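Local coordinates for universal stress protein (Archaeoglobus fulgidus, PDB 6HCD), which is of unknown function but belongs to the universal stress protein A family, and so is probably involved in the response to stress, at residues P26-V31 against V116-I121; D32-R37 against K77-W82; V56-S61 against W82-I87. One frame throughout, in Å; residues are numbered along the deposited sequence.

Interaction 1: P26-V31 against V116-I121; sequences PIVVAV and VDAIAI
Pro26 O accepts a hydrogen bond from Ile119 N at 2.8 Å, with the donor tilted 25° from the carbonyl plane, while Ala118 CA approaches the same oxygen at 3.2 Å in a CA-H...O contact. Two residues on, Val28 N donates to Ala120 O over 3.0 Å in an almost linear bond, with 170° at the hydrogen. Ile121 CA in turn sits 3.2 Å from Val28 O, and the pairing goes on with a backbone hydrogen bond between Val28 and Val122. Ala120 N, buried here, finds no hydrogen-bond acceptor. Apolar contacts flank the bonds. Val28 CG2, standing anti to its carbonyl carbon, meets Ala118 CB at 3.5 Å and Val116 CG2 at 3.9 Å; the latter methyl also crosses Pro26 CG at 3.6 Å. Before this pairing, the chain leaves helix 105-115 through a Schellman motif in which Asp117 has positive phi. Strand 27-30 runs parallel to strand 120-128 on one side and to strand 56-62 on the other, where Ile27 and Val29 make backbone hydrogen bonds to Tyr57. Helix 105-115 covers Val28 and Ile121 through Phe112, Ile109 and Ala113, whereas helix 36-52 packs on Val29.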
loop_
_atom_site.group_PDB
_atom_site.type_symbol
_atom_site.label_atom_id
_atom_site.label_comp_id
_atom_site.label_asym_id
_atom_site.label_seq_id
_atom_site.Cartn_x
_atom_site.Cartn_y
_atom_site.Cartn_z
ATOM N N PRO A 26 -0.607 -13.419 8.800
ATOM C CA PRO A 26 -0.794 -13.643 7.364
ATOM C C PRO A 26 -0.713 -12.358 6.526
ATOM O O PRO A 26 -0.826 -11.216 7.066
ATOM C CB PRO A 26 -2.219 -14.197 7.307
ATOM C CG PRO A 26 -2.928 -13.522 8.469
ATOM C CD PRO A 26 -1.874 -13.404 9.558
ATOM N N ILE A 27 -0.582 -12.555 5.213
ATOM C CA ILE A 27 -0.900 -11.533 4.235
ATOM C C ILE A 27 -2.406 -11.651 3.952
ATOM O O ILE A 27 -2.881 -12.739 3.620
ATOM C CB ILE A 27 -0.065 -11.740 2.946
ATOM C CG1 ILE A 27 1.440 -11.581 3.176
ATOM C CG2 ILE A 27 -0.552 -10.847 1.814
ATOM C CD1 ILE A 27 1.852 -10.169 3.542
ATOM N N VAL A 28 -3.138 -10.540 4.055
ATOM C CA VAL A 28 -4.563 -10.508 3.727
ATOM C C VAL A 28 -4.709 -9.858 2.353
ATOM O O VAL A 28 -4.147 -8.798 2.123
ATOM C CB VAL A 28 -5.371 -9.736 4.788
ATOM C CG1 VAL A 28 -6.785 -9.415 4.333
ATOM C CG2 VAL A 28 -5.379 -10.479 6.111
ATOM N N VAL A 29 -5.455 -10.506 1.459
ATOM C CA VAL A 29 -5.694 -9.967 0.145
ATOM C C VAL A 29 -7.212 -9.886 -0.054
ATOM O O VAL A 29 -7.931 -10.843 0.192
ATOM C CB VAL A 29 -4.971 -10.776 -0.951
ATOM C CG1 VAL A 29 -5.353 -12.242 -0.953
ATOM C CG2 VAL A 29 -5.188 -10.151 -2.309
ATOM N N ALA A 30 -7.694 -8.690 -0.419
ATOM C CA ALA A 30 -9.089 -8.450 -0.703
ATOM C C ALA A 30 -9.305 -8.538 -2.220
ATOM O O ALA A 30 -8.641 -7.851 -2.971
ATOM C CB ALA A 30 -9.499 -7.108 -0.162
ATOM N N VAL A 31 -10.247 -9.382 -2.647
ATOM C CA VAL A 31 -10.547 -9.555 -4.073
ATOM C C VAL A 31 -12.042 -9.318 -4.303
ATOM O O VAL A 31 -12.870 -9.809 -3.536
ATOM C CB VAL A 31 -10.106 -10.940 -4.586
ATOM C CG1 VAL A 31 -8.597 -11.083 -4.553
ATOM C CG2 VAL A 31 -10.771 -12.063 -3.828
ATOM N N VAL A 116 -6.855 -10.941 12.570
ATOM C CA VAL A 116 -5.881 -11.998 12.266
ATOM C C VAL A 116 -4.445 -11.473 12.409
ATOM O O VAL A 116 -3.504 -12.201 12.090
ATOM C CB VAL A 116 -6.112 -12.636 10.884
ATOM C CG1 VAL A 116 -7.520 -13.187 10.769
ATOM C CG2 VAL A 116 -5.794 -11.678 9.746
ATOM N N ASP A 117 -4.283 -10.230 12.870
ATOM C CA ASP A 117 -2.977 -9.598 13.065
ATOM C C ASP A 117 -2.148 -9.669 11.771
ATOM O O ASP A 117 -0.994 -10.107 11.786
ATOM C CB ASP A 117 -2.231 -10.225 14.247
ATOM C CG ASP A 117 -1.040 -9.409 14.737
ATOM O OD1 ASP A 117 -1.022 -8.189 14.522
ATOM O OD2 ASP A 117 -0.130 -10.007 15.328
ATOM N N ALA A 118 -2.751 -9.223 10.656
ATOM C CA ALA A 118 -2.151 -9.318 9.323
ATOM C C ALA A 118 -0.870 -8.483 9.260
ATOM O O ALA A 118 -0.778 -7.409 9.904
ATOM C CB ALA A 118 -3.142 -8.843 8.280
ATOM N N ILE A 119 0.102 -8.958 8.478
ATOM C CA ILE A 119 1.332 -8.196 8.207
ATOM C C ILE A 119 0.965 -6.993 7.325
ATOM O O ILE A 119 1.495 -5.888 7.489
ATOM C CB ILE A 119 2.398 -9.080 7.527
ATOM C CG1 ILE A 119 2.885 -10.199 8.448
ATOM C CG2 ILE A 119 3.556 -8.228 7.028
ATOM C CD1 ILE A 119 3.844 -11.177 7.808
ATOM N N ALA A 120 0.078 -7.240 6.353
ATOM C CA ALA A 120 -0.376 -6.204 5.439
ATOM C C ALA A 120 -1.675 -6.658 4.772
ATOM O O ALA A 120 -2.012 -7.859 4.779
ATOM C CB ALA A 120 0.687 -5.911 4.398
ATOM N N ILE A 121 -2.396 -5.667 4.234
ATOM C CA ILE A 121 -3.538 -5.868 3.355
ATOM C C ILE A 121 -3.083 -5.539 1.932
ATOM O O ILE A 121 -2.486 -4.508 1.708
ATOM C CB ILE A 121 -4.730 -4.982 3.758
ATOM C CG1 ILE A 121 -5.085 -5.127 5.239
ATOM C CG2 ILE A 121 -5.924 -5.232 2.851
ATOM C CD1 ILE A 121 -6.057 -4.081 5.718
#

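Interaction 2: D32-R37 against K77-W82; sequences DKKSDR and KETLSW
The aliphatic chain of Lys34 lies over one face of the Trp82 indole. Its CD is 3.5 Å from the centroid of the five-membered ring and 24° off the ring normal, a CH-pi contact displaced toward the rim, with CG of Trp82 as the nearest ring atom at 3.3 Å. The two side chains run in opposite senses, and Lys34 CG lies near Trp82 CD2 and CE3. At the far end of the ring, Ser35 O approaches Trp82 CH2 obliquely at 3.7 Å. Thr79 CG2 lies alongside the backbone, 3.8 Å from Asp32 O.

The outer side is looser. Bends about the CG-CD (-87°) and CD-CE (-80°) bonds swing the end of Lys34 from the indole toward Glu78, yet NZ and Glu78 OE1 remain 3.9 Å apart, a long salt bridge. No direct hydrogen bond joins the segments, and water takes that role. One water donates to both Asp32 O and Thr79 OG1, the latter at 2.6 Å; another accepts from Lys34 N at 3.0 Å and reaches Thr79 OG1 weakly. Thr79 OG1 is also bonded to Glu75 O within its own helix.

Ser35 is the N-cap of helix 36-52, its OG holding Ala38 N, and Ala38, Glu39 and Leu42 of that helix also touch Trp82. Helix 70-89 thus packs, through Thr79 and Trp82, on the turn between strand 27-30 and helix 36-52. Asp32, at the start of this turn, has its side chain about 3 Å from a bound unidentified ligand. A loop after the first strand that leads into a capped helix beside a ligand is consistent with the alpha/beta fold of universal stress proteins, some relatives of which bind nucleotide there.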
loop_
_atom_site.group_PDB
_atom_site.type_symbol
_atom_site.label_atom_id
_atom_site.label_comp_id
_atom_site.label_asym_id
_atom_site.label_seq_id
_atom_site.Cartn_x
_atom_site.Cartn_y
_atom_site.Cartn_z
ATOM N N ASP A 32 -12.373 -8.569 -5.365
ATOM C CA ASP A 32 -13.762 -8.290 -5.698
ATOM C C ASP A 32 -14.295 -9.429 -6.579
ATOM O O ASP A 32 -15.137 -10.198 -6.161
ATOM C CB ASP A 32 -13.907 -6.908 -6.341
ATOM C CG ASP A 32 -15.348 -6.514 -6.651
ATOM O OD1 ASP A 32 -16.261 -7.028 -5.959
ATOM O OD2 ASP A 32 -15.549 -5.731 -7.608
ATOM N N LYS A 33 -13.749 -9.544 -7.792
ATOM C CA LYS A 33 -14.260 -10.436 -8.821
ATOM C C LYS A 33 -13.075 -11.109 -9.508
ATOM O O LYS A 33 -11.925 -10.800 -9.253
ATOM C CB LYS A 33 -15.137 -9.664 -9.811
ATOM C CG LYS A 33 -14.500 -8.420 -10.427
ATOM C CD LYS A 33 -15.434 -7.615 -11.305
ATOM C CE LYS A 33 -14.713 -6.854 -12.400
ATOM N NZ LYS A 33 -15.651 -6.033 -13.200
ATOM N N LYS A 34 -13.353 -12.111 -10.335
ATOM C CA LYS A 34 -12.294 -12.670 -11.166
ATOM C C LYS A 34 -12.001 -11.641 -12.256
ATOM O O LYS A 34 -12.905 -11.218 -12.945
ATOM C CB LYS A 34 -12.672 -14.050 -11.706
ATOM C CG LYS A 34 -13.140 -15.018 -10.626
ATOM C CD LYS A 34 -12.990 -16.468 -10.983
ATOM C CE LYS A 34 -14.186 -16.979 -11.745
ATOM N NZ LYS A 34 -15.321 -17.304 -10.847
ATOM N N SER A 35 -10.747 -11.193 -12.336
ATOM C CA SER A 35 -10.334 -10.142 -13.257
ATOM C C SER A 35 -8.811 -10.173 -13.369
ATOM O O SER A 35 -8.125 -10.745 -12.496
ATOM C CB SER A 35 -10.819 -8.782 -12.800
ATOM O OG SER A 35 -10.176 -8.385 -11.590
ATOM N N ASP A 36 -8.302 -9.564 -14.448
ATOM C CA ASP A 36 -6.875 -9.400 -14.667
ATOM C C ASP A 36 -6.279 -8.636 -13.479
ATOM O O ASP A 36 -5.195 -8.985 -13.017
ATOM C CB ASP A 36 -6.583 -8.747 -16.028
ATOM C CG ASP A 36 -6.915 -9.628 -17.236
ATOM O OD1 ASP A 36 -7.525 -10.710 -17.054
ATOM O OD2 ASP A 36 -6.572 -9.226 -18.366
ATOM N N ARG A 37 -6.979 -7.612 -12.980
ATOM C CA ARG A 37 -6.491 -6.836 -11.840
ATOM C C ARG A 37 -6.363 -7.736 -10.603
ATOM O O ARG A 37 -5.339 -7.697 -9.899
ATOM C CB ARG A 37 -7.374 -5.620 -11.520
ATOM C CG ARG A 37 -6.807 -4.780 -10.382
ATOM C CD ARG A 37 -7.423 -3.401 -10.167
ATOM N NE ARG A 37 -8.678 -3.495 -9.430
ATOM C CZ ARG A 37 -9.885 -3.195 -9.931
ATOM N NH1 ARG A 37 -10.961 -3.303 -9.172
ATOM N NH2 ARG A 37 -10.015 -2.829 -11.196
ATOM N N LYS A 77 -17.888 -16.966 -3.497
ATOM C CA LYS A 77 -17.233 -18.236 -3.124
ATOM C C LYS A 77 -16.355 -18.740 -4.281
ATOM O O LYS A 77 -15.245 -19.229 -4.064
ATOM C CB LYS A 77 -18.290 -19.270 -2.714
ATOM C CG LYS A 77 -17.840 -20.722 -2.684
ATOM C CD LYS A 77 -16.895 -21.041 -1.554
ATOM C CE LYS A 77 -16.446 -22.487 -1.582
ATOM N NZ LYS A 77 -15.329 -22.693 -2.534
ATOM N N GLU A 78 -16.874 -18.635 -5.509
ATOM C CA GLU A 78 -16.145 -19.032 -6.716
ATOM C C GLU A 78 -14.902 -18.152 -6.871
ATOM O O GLU A 78 -13.830 -18.645 -7.187
ATOM C CB GLU A 78 -17.044 -18.938 -7.955
ATOM C CG GLU A 78 -17.978 -20.122 -8.140
ATOM C CD GLU A 78 -18.713 -20.143 -9.474
ATOM O OE1 GLU A 78 -18.035 -20.115 -10.524
ATOM O OE2 GLU A 78 -19.966 -20.193 -9.461
ATOM N N THR A 79 -15.042 -16.844 -6.643
ATOM C CA THR A 79 -13.923 -15.909 -6.726
ATOM C C THR A 79 -12.830 -16.316 -5.727
ATOM O O THR A 79 -11.657 -16.320 -6.069
ATOM C CB THR A 79 -14.383 -14.467 -6.477
ATOM O OG1 THR A 79 -15.314 -14.149 -7.506
ATOM C CG2 THR A 79 -13.252 -13.463 -6.420
ATOM N N LEU A 80 -13.218 -16.661 -4.497
ATOM C CA LEU A 80 -12.241 -17.006 -3.450
ATOM C C LEU A 80 -11.530 -18.322 -3.780
ATOM O O LEU A 80 -10.335 -18.473 -3.539
ATOM C CB LEU A 80 -12.958 -17.113 -2.102
ATOM C CG LEU A 80 -13.450 -15.789 -1.526
ATOM C CD1 LEU A 80 -14.211 -16.021 -0.261
ATOM C CD2 LEU A 80 -12.310 -14.848 -1.294
ATOM N N SER A 81 -12.289 -19.293 -4.301
ATOM C CA SER A 81 -11.736 -20.577 -4.693
ATOM C C SER A 81 -10.700 -20.384 -5.810
ATOM O O SER A 81 -9.610 -20.944 -5.799
ATOM C CB SER A 81 -12.846 -21.531 -5.083
ATOM O OG SER A 81 -12.292 -22.729 -5.596
ATOM N N TRP A 82 -11.068 -19.583 -6.803
ATOM C CA TRP A 82 -10.183 -19.210 -7.905
ATOM C C TRP A 82 -8.941 -18.497 -7.360
ATOM O O TRP A 82 -7.818 -18.789 -7.731
ATOM C CB TRP A 82 -10.962 -18.341 -8.889
ATOM C CG TRP A 82 -10.131 -17.614 -9.893
ATOM C CD1 TRP A 82 -9.684 -18.097 -11.086
ATOM C CD2 TRP A 82 -9.724 -16.234 -9.835
ATOM N NE1 TRP A 82 -9.011 -17.120 -11.767
ATOM C CE2 TRP A 82 -9.001 -15.970 -11.019
ATOM C CE3 TRP A 82 -9.872 -15.208 -8.890
ATOM C CZ2 TRP A 82 -8.434 -14.717 -11.276
ATOM C CZ3 TRP A 82 -9.290 -13.988 -9.134
ATOM C CH2 TRP A 82 -8.559 -13.751 -10.300
HETATM O O HOH W 1 -16.812 -12.277 -6.405
HETATM O O HOH W 2 -16.088 -13.138 -10.756
#

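Interaction 3: V56-S61 against W82-I87; sequences VYVVHS and WAVSII
Trp82 O is gripped by two donors, Ser85 OG at 2.8 Å and Ile86 N at 3.1 Å. The amide is the ordinary helical bond, while the hydroxyl approaches at an angle of 127° to the C=O bond; both lie within one helical turn. From this part of the helix Ala83 and Ile87 point at the strand, and Val84 reaches it from the flank. Against strand 56-61 these three side chains make purely apolar contacts, without a hydrogen bond between the segments.

Val58 is shared by all three. Its two methyl groups part: CG1, anti to the backbone N (chi1 -174°), meets Ala83 CB at 3.6 Å, whereas CG2 faces Val84 CG2 at 4.0 Å and Ile87 CG1 at 4.2 Å. The axes run 9.1 Å apart at closest approach, with N-to-C directions 158° apart, so the helix is nearly antiparallel to the strand. This is the return leg of a beta-alpha-beta unit, in which helix 70-89 links strand 56-62 to its parallel neighbour 94-100 across one face of the sheet.

Toward the start of the strand, Val56 and Ile87 pair through both branches of each side chain. Val56 CG2 meets Ile87 CG2 at 3.9 Å, and Val56 CG1 meets Ile87 CD1, also at 3.9 Å. The alternation of the strand directs Val56 and Val58 to the helix and turns Tyr57 away; its ring meets that of His97, and it touches Pro26. Further apolar groups adjoin this face: Val29 of strand 27-30 touches both valines, Ala49 of helix 36-52 touches Val56, and Leu42 of that helix reaches Ala83.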
loop_
_atom_site.group_PDB
_atom_site.type_symbol
_atom_site.label_atom_id
_atom_site.label_comp_id
_atom_site.label_asym_id
_atom_site.label_seq_id
_atom_site.Cartn_x
_atom_site.Cartn_y
_atom_site.Cartn_z
ATOM N N VAL A 56 -1.448 -16.709 2.776
ATOM C CA VAL A 56 -2.307 -15.661 2.279
ATOM C C VAL A 56 -3.752 -15.982 2.678
ATOM O O VAL A 56 -4.258 -17.047 2.362
ATOM C CB VAL A 56 -2.181 -15.502 0.751
ATOM C CG1 VAL A 56 -3.100 -14.413 0.233
ATOM C CG2 VAL A 56 -0.737 -15.234 0.329
ATOM N N TYR A 57 -4.420 -15.032 3.332
ATOM C CA TYR A 57 -5.852 -15.114 3.590
ATOM C C TYR A 57 -6.569 -14.245 2.557
ATOM O O TYR A 57 -6.405 -13.038 2.561
ATOM C CB TYR A 57 -6.197 -14.618 4.995
ATOM C CG TYR A 57 -5.771 -15.499 6.140
ATOM C CD1 TYR A 57 -5.006 -16.644 5.957
ATOM C CD2 TYR A 57 -6.101 -15.138 7.442
ATOM C CE1 TYR A 57 -4.605 -17.427 7.032
ATOM C CE2 TYR A 57 -5.703 -15.904 8.525
ATOM C CZ TYR A 57 -4.951 -17.048 8.319
ATOM O OH TYR A 57 -4.571 -17.807 9.380
ATOM N N VAL A 58 -7.351 -14.883 1.678
ATOM C CA VAL A 58 -8.071 -14.184 0.645
ATOM C C VAL A 58 -9.478 -13.897 1.169
ATOM O O VAL A 58 -10.185 -14.829 1.571
ATOM C CB VAL A 58 -8.144 -15.003 -0.660
ATOM C CG1 VAL A 58 -8.764 -14.192 -1.765
ATOM C CG2 VAL A 58 -6.796 -15.531 -1.105
ATOM N N VAL A 59 -9.885 -12.622 1.131
ATOM C CA VAL A 59 -11.178 -12.231 1.696
ATOM C C VAL A 59 -12.052 -11.581 0.627
ATOM O O VAL A 59 -11.555 -10.893 -0.298
ATOM C CB VAL A 59 -11.025 -11.296 2.900
ATOM C CG1 VAL A 59 -10.212 -11.974 3.981
ATOM C CG2 VAL A 59 -10.404 -9.961 2.516
ATOM N N HIS A 60 -13.357 -11.815 0.773
ATOM C CA HIS A 60 -14.389 -11.079 0.073
ATOM C C HIS A 60 -15.556 -10.865 1.047
ATOM O O HIS A 60 -15.936 -11.793 1.732
ATOM C CB HIS A 60 -14.859 -11.810 -1.190
ATOM C CG HIS A 60 -15.837 -11.001 -1.964
ATOM N ND1 HIS A 60 -15.446 -10.124 -2.955
ATOM C CD2 HIS A 60 -17.184 -10.917 -1.891
ATOM C CE1 HIS A 60 -16.513 -9.539 -3.475
ATOM N NE2 HIS A 60 -17.597 -10.008 -2.833
ATOM N N SER A 61 -16.103 -9.644 1.062
ATOM C CA SER A 61 -17.095 -9.190 2.025
ATOM C C SER A 61 -18.454 -8.975 1.350
ATOM O O SER A 61 -18.521 -8.311 0.321
ATOM C CB SER A 61 -16.625 -7.925 2.683
ATOM O OG SER A 61 -17.662 -7.348 3.475
ATOM N N TRP A 82 -11.068 -19.583 -6.803
ATOM C CA TRP A 82 -10.183 -19.210 -7.905
ATOM C C TRP A 82 -8.941 -18.497 -7.360
ATOM O O TRP A 82 -7.818 -18.789 -7.731
ATOM C CB TRP A 82 -10.962 -18.341 -8.889
ATOM C CG TRP A 82 -10.131 -17.614 -9.893
ATOM C CD1 TRP A 82 -9.684 -18.097 -11.086
ATOM C CD2 TRP A 82 -9.724 -16.234 -9.835
ATOM N NE1 TRP A 82 -9.011 -17.120 -11.767
ATOM C CE2 TRP A 82 -9.001 -15.970 -11.019
ATOM C CE3 TRP A 82 -9.872 -15.208 -8.890
ATOM C CZ2 TRP A 82 -8.434 -14.717 -11.276
ATOM C CZ3 TRP A 82 -9.290 -13.988 -9.134
ATOM C CH2 TRP A 82 -8.559 -13.751 -10.300
ATOM N N ALA A 83 -9.153 -17.532 -6.473
ATOM C CA ALA A 83 -8.054 -16.729 -5.931
ATOM C C ALA A 83 -7.041 -17.617 -5.204
ATOM O O ALA A 83 -5.852 -17.435 -5.374
ATOM C CB ALA A 83 -8.603 -15.644 -5.032
ATOM N N VAL A 84 -7.511 -18.555 -4.376
ATOM C CA VAL A 84 -6.624 -19.463 -3.634
ATOM C C VAL A 84 -5.832 -20.349 -4.613
ATOM O O VAL A 84 -4.659 -20.648 -4.374
ATOM C CB VAL A 84 -7.410 -20.285 -2.590
ATOM C CG1 VAL A 84 -6.649 -21.536 -2.142
ATOM C CG2 VAL A 84 -7.827 -19.413 -1.397
ATOM N N SER A 85 -6.450 -20.750 -5.736
ATOM C CA SER A 85 -5.747 -21.554 -6.730
ATOM C C SER A 85 -4.586 -20.740 -7.327
ATOM O O SER A 85 -3.505 -21.264 -7.533
ATOM C CB SER A 85 -6.704 -22.126 -7.769
ATOM O OG SER A 85 -6.990 -21.189 -8.795
ATOM N N ILE A 86 -4.790 -19.441 -7.553
ATOM C CA ILE A 86 -3.734 -18.551 -8.056
ATOM C C ILE A 86 -2.582 -18.491 -7.034
ATOM O O ILE A 86 -1.417 -18.603 -7.390
ATOM C CB ILE A 86 -4.291 -17.149 -8.387
ATOM C CG1 ILE A 86 -5.305 -17.170 -9.540
ATOM C CG2 ILE A 86 -3.169 -16.170 -8.661
ATOM C CD1 ILE A 86 -4.732 -17.529 -10.877
ATOM N N ILE A 87 -2.921 -18.328 -5.757
ATOM C CA ILE A 87 -1.931 -18.227 -4.672
ATOM C C ILE A 87 -1.050 -19.484 -4.673
ATOM O O ILE A 87 0.167 -19.394 -4.583
ATOM C CB ILE A 87 -2.634 -18.002 -3.324
ATOM C CG1 ILE A 87 -3.356 -16.649 -3.279
ATOM C CG2 ILE A 87 -1.664 -18.129 -2.174
ATOM C CD1 ILE A 87 -2.451 -15.447 -3.520
#

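Along the chain the segments come in the order 26-31, 32-37, 56-61, 77-82, 82-87 and 116-121, so interaction 1 encloses the other two, while interactions 2 and 3 interleave. The latter have centres about 8 Å apart, share Trp82 and use consecutive turns of helix 70-89. Interactions 1 and 3 have centres about 11 Å apart on one sheet, through the neighbouring strands 27-30 and 56-62; Val31 O to His60 ND1, at 2.7 Å, is a probable hydrogen bond between them. Interactions 1 and 2, with centres about 16 Å apart, touch through Val31 CG2 and Thr79 CG2 at 3.9 Å. In this single alpha/beta domain 1 and 3 are buried; 2, at the surface, lies across the centre from 1.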